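Local atomic coordinates of Non-ribosomal peptide synthetase (Streptomyces halstedii, PDB entry 3WV4), a protein that belongs to the ANL clan of AMP-binding enzymes and is modelled here as the N-terminal domain of a non-ribosomal peptide synthetase. Residues Thr343-Ile348 against Ile390-Pro395; Ala399-Ala404 against Ala409-Arg414. All coordinates share one frame; numbering follows the deposited sequence.

Contact 1 of 2, residues Thr343-Ile348 against Ile390-Pro395; sequences TECKRI and ITVTGP
Val-392 of strand 388-393 presents its two methyls to the turn at 345-348, touching Cys-345 with one and Ile-348 with the other. By sequence the segments overlap two successive signature motifs of adenylation domains: Thr-343 and Glu-344 end the stretch resembling core motif A5, and 390-395 lies in the one resembling A6. The valine has CG1 anti to its backbone N (chi1 175°), while CG2 stands beside that nitrogen, and this spread divides the work. CG2 meets Ile-348 at three carbons almost equally, lying 4.1 Å from Ile-348 CG1 and just as far from CG2 and CD1 of that isoleucine, so the methyl rests against the angle between the two branches. The side chains cross obliquely. CG1 faces the sulfur, with Val-392 CG1 and Cys-345 SG 4.3 Å apart. Ile-390, two residues back along the strand, also points toward the turn, but looser: its CG2 stops 4.8 Å from Ile-348 CG2. All of this is buried and apolar, and no hydrogen bond crosses between the segments. Farther out, Ile-372 of strand 371-375 touches both Ile-348 and Val-392, adding to the cluster, and Leu-423 of strand 422-425 packs on Cys-345. The backbone of Ile-348, just ahead of strand 349-350, is bonded to Tyr-340 and Leu-367. Within the turn, Lys-346 N reaches back to Thr-343 O, after which the chain makes a classic gamma turn centred on Lys-346 (phi 65°, psi -61°), closed by Arg-347 N donating to Cys-345 O at 2.7 Å.

Contact 2 of 2, residues Ala399-Ala404 against Ala409-Arg414; sequences AGYWRA and ARAYRR
A T-shaped tyrosine pair joins the two ends of the segment around helix 405-411, at the C-terminal end of the A6-like motif of this adenylation-type fold, where the chain enters that helix. The edge of Tyr-412, led by CE2, points at one face of the Tyr-401 ring; the planes stand at 81° and the centroids are 5.7 Å apart. The approach is off-centre: Tyr-412 CE2 is 4.1 Å from both CE2 and CZ of Tyr-401, nearer the rim than the middle. One face of the Tyr-412 ring is in turn covered by the backbone of Gly-400. Its CA sits 3.7 Å from the ring centroid and 20° off the normal, a CH-pi contact in which Gly-400 CA comes within 3.5 Å of Tyr-412 CE2. With CG beside its backbone N (chi1 -64°), Tyr-412 carries its ring back over that glycine. Ala-411, next to Tyr-412 in the chain, adds its methyl obliquely to the Tyr-401 ring, near the hydroxyl. Both hydroxyls leave the pair for the same residue: Tyr-401 OH lies very close to OE2 of Glu-344, a probable hydrogen bond whose short length is doubtful, and Tyr-412 OH donates to the Glu-344 carbonyl oxygen. Val-211 of strand 210-214 touches both tyrosines. From Tyr-401 the chain makes a type II beta turn to Ala-404, the N-cap of the helix. Thr-408 OG1 ties this entry together, hydrogen-bonded to both Tyr-401 N and Ala-404 O.

Overall arrangement
Running from the N terminus, the chain leaves strand 335-340, turns through 343-348, passes strands 349-350, 362-366 and 371-375, and returns on 388-393, where contact 1 closes a helix-free excursion of 41 residues. Contact 2 opens only afterwards: segment 399-404 leads into helix 405-411, and segment 409-414 then returns against it, closing a loop with just four helical residues between. The two loops thus lie in series and neither crosses the other; the centres of the two contacts are about 13 Å apart. Glu-344, from the first segment of contact 1, is their direct bridge. Strand 412-413 pairs with 422-425, a neighbour of 388-393, tying the short helix to the same mixed sheet.

Contact 1 of 2, residues Thr343-Ile348 against Ile390-Pro395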
ATOM      1  N   THR A 343      -2.715   8.310   5.251  1.00 28.32           N
ATOM      2  CA  THR A 343      -2.719   6.957   5.757  1.00 28.13           C
ATOM      3  C   THR A 343      -3.976   6.574   6.536  1.00 30.23           C
ATOM      4  O   THR A 343      -4.505   5.454   6.375  1.00 30.01           O
ATOM      5  CB  THR A 343      -1.470   6.741   6.624  1.00 28.72           C
ATOM      6  OG1 THR A 343      -0.307   7.035   5.857  1.00 27.09           O
ATOM      7  CG2 THR A 343      -1.398   5.310   7.028  1.00 28.05           C
ATOM      8  N   GLU A 344      -4.562   7.559   7.223  1.00 31.06           N
ATOM      9  CA  GLU A 344      -5.761   7.367   8.034  1.00 31.35           C
ATOM     10  C   GLU A 344      -6.980   6.843   7.274  1.00 29.58           C
ATOM     11  O   GLU A 344      -7.904   6.213   7.874  1.00 29.04           O
ATOM     12  CB  GLU A 344      -6.100   8.694   8.750  1.00 34.77           C
ATOM     13  CG  GLU A 344      -5.220   9.042   9.946  1.00 34.42           C
ATOM     14  CD  GLU A 344      -3.845   9.642   9.600  1.00 36.09           C
ATOM     15  OE1 GLU A 344      -3.371   9.638   8.436  1.00 34.38           O
ATOM     16  OE2 GLU A 344      -3.181  10.074  10.551  1.00 39.34           O
ATOM     17  N   CYS A 345      -6.984   6.999   5.955  1.00 29.44           N
ATOM     18  CA  CYS A 345      -8.027   6.350   5.126  1.00 27.75           C
ATOM     19  C   CYS A 345      -7.530   5.839   3.756  1.00 27.11           C
ATOM     20  O   CYS A 345      -8.281   5.695   2.805  1.00 28.83           O
ATOM     21  CB  CYS A 345      -9.147   7.359   4.930  1.00 27.94           C
ATOM     22  SG  CYS A 345      -8.736   8.774   3.950  1.00 29.64           S
ATOM     23  N   LYS A 346      -6.239   5.588   3.666  1.00 27.64           N
ATOM     24  CA  LYS A 346      -5.499   5.264   2.447  1.00 25.78           C
ATOM     25  C   LYS A 346      -5.452   6.370   1.447  1.00 25.32           C
ATOM     26  O   LYS A 346      -4.347   6.791   1.065  1.00 25.37           O
ATOM     27  CB  LYS A 346      -5.979   3.977   1.804  1.00 26.10           C
ATOM     28  CG  LYS A 346      -5.281   3.626   0.521  1.00 26.08           C
ATOM     29  CD  LYS A 346      -3.766   3.796   0.454  1.00 27.62           C
ATOM     30  CE  LYS A 346      -3.253   3.447  -0.961  1.00 26.53           C
ATOM     31  NZ  LYS A 346      -1.761   3.463  -1.163  1.00 28.13           N
ATOM     32  N   ARG A 347      -6.614   6.805   0.945  1.00 25.30           N
ATOM     33  CA  ARG A 347      -6.643   7.797  -0.102  1.00 23.62           C
ATOM     34  C   ARG A 347      -7.937   8.578  -0.079  1.00 23.55           C
ATOM     35  O   ARG A 347      -8.995   8.069   0.344  1.00 26.64           O
ATOM     36  CB  ARG A 347      -6.340   7.158  -1.471  1.00 23.33           C
ATOM     37  CG  ARG A 347      -6.072   8.163  -2.536  1.00 23.42           C
ATOM     38  CD  ARG A 347      -5.338   7.631  -3.757  1.00 23.92           C
ATOM     39  NE  ARG A 347      -3.977   7.261  -3.414  1.00 24.81           N
ATOM     40  CZ  ARG A 347      -3.357   6.176  -3.871  1.00 28.52           C
ATOM     41  NH1 ARG A 347      -3.964   5.378  -4.770  1.00 29.25           N
ATOM     42  NH2 ARG A 347      -2.104   5.932  -3.524  1.00 28.35           N
ATOM     43  N   ILE A 348      -7.864   9.806  -0.515  1.00 23.19           N
ATOM     44  CA  ILE A 348      -9.009  10.702  -0.401  1.00 25.60           C
ATOM     45  C   ILE A 348      -9.627  11.048  -1.728  1.00 24.93           C
ATOM     46  O   ILE A 348     -10.875  11.026  -1.858  1.00 27.27           O
ATOM     47  CB  ILE A 348      -8.607  12.007   0.309  1.00 25.51           C
ATOM     48  CG1 ILE A 348      -8.329  11.576   1.742  1.00 27.29           C
ATOM     49  CG2 ILE A 348      -9.726  13.038   0.227  1.00 26.17           C
ATOM     50  CD1 ILE A 348      -7.676  12.537   2.703  1.00 27.90           C
ATOM     51  N   ILE A 390     -10.860  19.809   5.462  1.00 36.57           N
ATOM     52  CA  ILE A 390     -11.188  18.639   4.628  1.00 35.38           C
ATOM     53  C   ILE A 390     -11.515  17.488   5.553  1.00 35.25           C
ATOM     54  O   ILE A 390     -10.677  17.071   6.369  1.00 33.15           O
ATOM     55  CB  ILE A 390     -10.025  18.292   3.684  1.00 35.23           C
ATOM     56  CG1 ILE A 390      -9.867  19.418   2.650  1.00 33.33           C
ATOM     57  CG2 ILE A 390     -10.260  16.967   2.967  1.00 36.51           C
ATOM     58  CD1 ILE A 390      -8.481  19.443   2.067  1.00 35.61           C
ATOM     59  N   THR A 391     -12.729  16.976   5.418  1.00 32.31           N
ATOM     60  CA  THR A 391     -13.113  15.828   6.230  1.00 34.46           C
ATOM     61  C   THR A 391     -13.613  14.763   5.273  1.00 33.42           C
ATOM     62  O   THR A 391     -13.976  15.080   4.150  1.00 31.43           O
ATOM     63  CB  THR A 391     -14.148  16.107   7.339  1.00 36.07           C
ATOM     64  OG1 THR A 391     -15.471  16.208   6.781  1.00 39.99           O
ATOM     65  CG2 THR A 391     -13.784  17.369   8.097  1.00 35.65           C
ATOM     66  N   VAL A 392     -13.623  13.517   5.754  1.00 34.45           N
ATOM     67  CA  VAL A 392     -13.864  12.347   4.944  1.00 35.25           C
ATOM     68  C   VAL A 392     -14.713  11.324   5.677  1.00 35.47           C
ATOM     69  O   VAL A 392     -14.490  11.032   6.856  1.00 39.04           O
ATOM     70  CB  VAL A 392     -12.529  11.680   4.636  1.00 36.50           C
ATOM     71  CG1 VAL A 392     -12.728  10.382   3.894  1.00 33.91           C
ATOM     72  CG2 VAL A 392     -11.647  12.642   3.848  1.00 37.35           C
ATOM     73  N   THR A 393     -15.625  10.724   4.955  1.00 33.55           N
ATOM     74  CA  THR A 393     -16.455   9.672   5.493  1.00 35.68           C
ATOM     75  C   THR A 393     -16.533   8.486   4.510  1.00 33.30           C
ATOM     76  O   THR A 393     -16.618   8.677   3.321  1.00 32.57           O
ATOM     77  CB  THR A 393     -17.840  10.303   5.768  1.00 37.86           C
ATOM     78  OG1 THR A 393     -17.701  11.210   6.869  1.00 41.24           O
ATOM     79  CG2 THR A 393     -18.839   9.265   6.112  1.00 39.89           C
ATOM     80  N   GLY A 394     -16.508   7.259   4.996  1.00 33.10           N
ATOM     81  CA  GLY A 394     -16.737   6.146   4.118  1.00 32.46           C
ATOM     82  C   GLY A 394     -16.042   4.877   4.518  1.00 32.02           C
ATOM     83  O   GLY A 394     -15.383   4.814   5.564  1.00 31.56           O
ATOM     84  N   PRO A 395     -16.192   3.852   3.692  1.00 30.71           N
ATOM     85  CA  PRO A 395     -15.776   2.510   4.059  1.00 32.50           C
ATOM     86  C   PRO A 395     -14.281   2.279   3.954  1.00 32.52           C
ATOM     87  O   PRO A 395     -13.835   1.163   4.061  1.00 34.62           O
ATOM     88  CB  PRO A 395     -16.528   1.602   3.059  1.00 32.75           C
ATOM     89  CG  PRO A 395     -17.573   2.478   2.430  1.00 31.92           C
ATOM     90  CD  PRO A 395     -16.989   3.863   2.455  1.00 31.44           C
TER

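Contact 2 of 2, residues Ala399-Ala404 against Ala409-Arg414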
ATOM      1  N   ALA A 399      -9.560   2.189  11.205  1.00 33.58           N
ATOM      2  CA  ALA A 399     -10.079   1.998  12.537  1.00 37.56           C
ATOM      3  C   ALA A 399      -9.495   2.909  13.637  1.00 39.05           C
ATOM      4  O   ALA A 399      -9.818   2.663  14.753  1.00 49.70           O
ATOM      5  CB  ALA A 399      -9.868   0.560  12.957  1.00 37.92           C
ATOM      6  N   GLY A 400      -8.672   3.910  13.349  1.00 36.07           N
ATOM      7  CA  GLY A 400      -8.010   4.682  14.384  1.00 37.68           C
ATOM      8  C   GLY A 400      -6.521   4.336  14.419  1.00 41.47           C
ATOM      9  O   GLY A 400      -6.010   3.663  13.512  1.00 36.31           O
ATOM     10  N   TYR A 401      -5.833   4.822  15.460  1.00 40.96           N
ATOM     11  CA  TYR A 401      -4.448   4.528  15.696  1.00 39.96           C
ATOM     12  C   TYR A 401      -4.332   3.379  16.675  1.00 42.15           C
ATOM     13  O   TYR A 401      -5.147   3.256  17.575  1.00 48.41           O
ATOM     14  CB  TYR A 401      -3.728   5.760  16.241  1.00 42.21           C
ATOM     15  CG  TYR A 401      -3.851   6.959  15.327  1.00 40.88           C
ATOM     16  CD1 TYR A 401      -3.245   6.965  14.077  1.00 41.08           C
ATOM     17  CD2 TYR A 401      -4.596   8.064  15.694  1.00 40.73           C
ATOM     18  CE1 TYR A 401      -3.353   8.058  13.228  1.00 39.90           C
ATOM     19  CE2 TYR A 401      -4.714   9.171  14.858  1.00 40.85           C
ATOM     20  CZ  TYR A 401      -4.087   9.165  13.620  1.00 40.18           C
ATOM     21  OH  TYR A 401      -4.226  10.255  12.756  1.00 40.77           O
ATOM     22  N   TRP A 402      -3.322   2.536  16.516  1.00 39.78           N
ATOM     23  CA  TRP A 402      -3.188   1.365  17.348  1.00 40.50           C
ATOM     24  C   TRP A 402      -2.944   1.766  18.842  1.00 44.41           C
ATOM     25  O   TRP A 402      -1.984   2.477  19.143  1.00 39.57           O
ATOM     26  CB  TRP A 402      -2.041   0.541  16.801  1.00 39.47           C
ATOM     27  CG  TRP A 402      -1.581  -0.596  17.634  1.00 39.29           C
ATOM     28  CD1 TRP A 402      -0.379  -0.699  18.267  1.00 37.82           C
ATOM     29  CD2 TRP A 402      -2.287  -1.793  17.912  1.00 41.36           C
ATOM     30  NE1 TRP A 402      -0.271  -1.912  18.899  1.00 38.70           N
ATOM     31  CE2 TRP A 402      -1.451  -2.587  18.731  1.00 41.10           C
ATOM     32  CE3 TRP A 402      -3.536  -2.299  17.525  1.00 41.04           C
ATOM     33  CZ2 TRP A 402      -1.821  -3.849  19.184  1.00 43.38           C
ATOM     34  CZ3 TRP A 402      -3.923  -3.573  18.000  1.00 43.54           C
ATOM     35  CH2 TRP A 402      -3.060  -4.324  18.825  1.00 45.59           C
ATOM     36  N   ARG A 403      -3.850   1.323  19.730  1.00 48.36           N
ATOM     37  CA  ARG A 403      -3.753   1.512  21.187  1.00 50.80           C
ATOM     38  C   ARG A 403      -3.470   2.952  21.616  1.00 53.66           C
ATOM     39  O   ARG A 403      -2.647   3.197  22.501  1.00 56.96           O
ATOM     40  CB  ARG A 403      -2.687   0.583  21.768  1.00 50.26           C
ATOM     41  CG  ARG A 403      -3.040  -0.877  21.570  1.00 48.47           C
ATOM     42  CD  ARG A 403      -2.141  -1.782  22.377  1.00 49.65           C
ATOM     43  NE  ARG A 403      -2.543  -3.181  22.276  1.00 47.91           N
ATOM     44  CZ  ARG A 403      -1.774  -4.207  22.617  1.00 45.61           C
ATOM     45  NH1 ARG A 403      -0.540  -4.024  23.069  1.00 46.13           N
ATOM     46  NH2 ARG A 403      -2.235  -5.422  22.489  1.00 46.93           N
ATOM     47  N   ALA A 404      -4.156   3.890  20.988  1.00 51.86           N
ATOM     48  CA  ALA A 404      -3.988   5.296  21.305  1.00 56.27           C
ATOM     49  C   ALA A 404      -5.347   5.974  21.192  1.00 58.12           C
ATOM     50  O   ALA A 404      -5.559   6.761  20.290  1.00 53.19           O
ATOM     51  CB  ALA A 404      -2.981   5.933  20.361  1.00 54.20           C
ATOM     52  N   ALA A 409      -9.353   9.802  19.006  1.00 47.95           N
ATOM     53  CA  ALA A 409     -10.572  10.582  19.211  1.00 51.61           C
ATOM     54  C   ALA A 409     -10.523  11.961  18.570  1.00 51.06           C
ATOM     55  O   ALA A 409     -11.574  12.458  18.130  1.00 55.24           O
ATOM     56  CB  ALA A 409     -10.887  10.717  20.698  1.00 56.16           C
ATOM     57  N   ARG A 410      -9.334  12.563  18.482  1.00 47.97           N
ATOM     58  CA  ARG A 410      -9.188  13.863  17.847  1.00 52.35           C
ATOM     59  C   ARG A 410      -9.100  13.874  16.306  1.00 54.26           C
ATOM     60  O   ARG A 410      -9.287  14.915  15.682  1.00 54.05           O
ATOM     61  CB  ARG A 410      -8.023  14.614  18.487  1.00 64.35           C
ATOM     62  CG  ARG A 410      -6.594  14.566  17.932  1.00 70.55           C
ATOM     63  CD  ARG A 410      -5.691  15.368  18.890  1.00 75.03           C
ATOM     64  NE  ARG A 410      -6.088  16.783  18.958  1.00 80.76           N
ATOM     65  CZ  ARG A 410      -5.507  17.716  19.709  1.00 84.59           C
ATOM     66  NH1 ARG A 410      -4.456  17.425  20.473  1.00 85.12           N
ATOM     67  NH2 ARG A 410      -5.987  18.958  19.688  1.00 81.83           N
ATOM     68  N   ALA A 411      -8.825  12.726  15.698  1.00 47.54           N
ATOM     69  CA  ALA A 411      -8.834  12.609  14.252  1.00 46.78           C
ATOM     70  C   ALA A 411     -10.100  11.899  13.772  1.00 45.55           C
ATOM     71  O   ALA A 411     -10.750  12.325  12.812  1.00 42.20           O
ATOM     72  CB  ALA A 411      -7.621  11.833  13.798  1.00 46.42           C
ATOM     73  N   TYR A 412     -10.453  10.806  14.445  1.00 44.27           N
ATOM     74  CA  TYR A 412     -11.611  10.029  14.063  1.00 45.60           C
ATOM     75  C   TYR A 412     -12.811  10.386  14.995  1.00 46.93           C
ATOM     76  O   TYR A 412     -12.768  10.017  16.166  1.00 43.88           O
ATOM     77  CB  TYR A 412     -11.270   8.523  14.147  1.00 44.22           C
ATOM     78  CG  TYR A 412     -10.186   8.014  13.201  1.00 44.39           C
ATOM     79  CD1 TYR A 412     -10.513   7.355  12.015  1.00 45.87           C
ATOM     80  CD2 TYR A 412      -8.834   8.161  13.506  1.00 43.80           C
ATOM     81  CE1 TYR A 412      -9.522   6.869  11.160  1.00 43.01           C
ATOM     82  CE2 TYR A 412      -7.843   7.709  12.648  1.00 39.73           C
ATOM     83  CZ  TYR A 412      -8.181   7.049  11.484  1.00 40.51           C
ATOM     84  OH  TYR A 412      -7.178   6.558  10.623  1.00 36.11           O
ATOM     85  N   ARG A 413     -13.876  11.027  14.460  1.00 50.41           N
ATOM     86  CA  ARG A 413     -14.992  11.598  15.275  1.00 56.11           C
ATOM     87  C   ARG A 413     -16.443  11.271  14.847  1.00 60.54           C
ATOM     88  O   ARG A 413     -16.713  11.117  13.665  1.00 62.67           O
ATOM     89  CB  ARG A 413     -14.858  13.126  15.333  1.00 55.89           C
ATOM     90  CG  ARG A 413     -13.419  13.587  15.465  1.00 54.52           C
ATOM     91  CD  ARG A 413     -13.265  14.842  16.287  1.00 56.70           C
ATOM     92  NE  ARG A 413     -13.181  16.059  15.491  1.00 54.21           N
ATOM     93  CZ  ARG A 413     -12.160  16.911  15.472  1.00 56.05           C
ATOM     94  NH1 ARG A 413     -11.059  16.685  16.160  1.00 62.26           N
ATOM     95  NH2 ARG A 413     -12.228  18.005  14.749  1.00 56.51           N
ATOM     96  N   ARG A 414     -17.354  11.191  15.836  1.00 66.72           N
ATOM     97  CA  ARG A 414     -18.805  10.989  15.652  1.00 69.72           C
ATOM     98  C   ARG A 414     -19.139   9.560  15.223  1.00 71.98           C
ATOM     99  O   ARG A 414     -18.987   8.601  15.995  1.00 70.46           O
ATOM    100  CB  ARG A 414     -19.357  11.989  14.641  1.00 76.51           C
ATOM    101  CG  ARG A 414     -20.876  12.073  14.586  1.00 81.94           C
ATOM    102  CD  ARG A 414     -21.330  12.890  13.383  1.00 85.39           C
ATOM    103  NE  ARG A 414     -22.546  12.365  12.764  1.00 92.77           N
ATOM    104  CZ  ARG A 414     -23.775  12.480  13.276  1.00 95.01           C
ATOM    105  NH1 ARG A 414     -23.977  13.093  14.449  1.00 97.14           N
ATOM    106  NH2 ARG A 414     -24.809  11.964  12.615  1.00 93.68           N
TER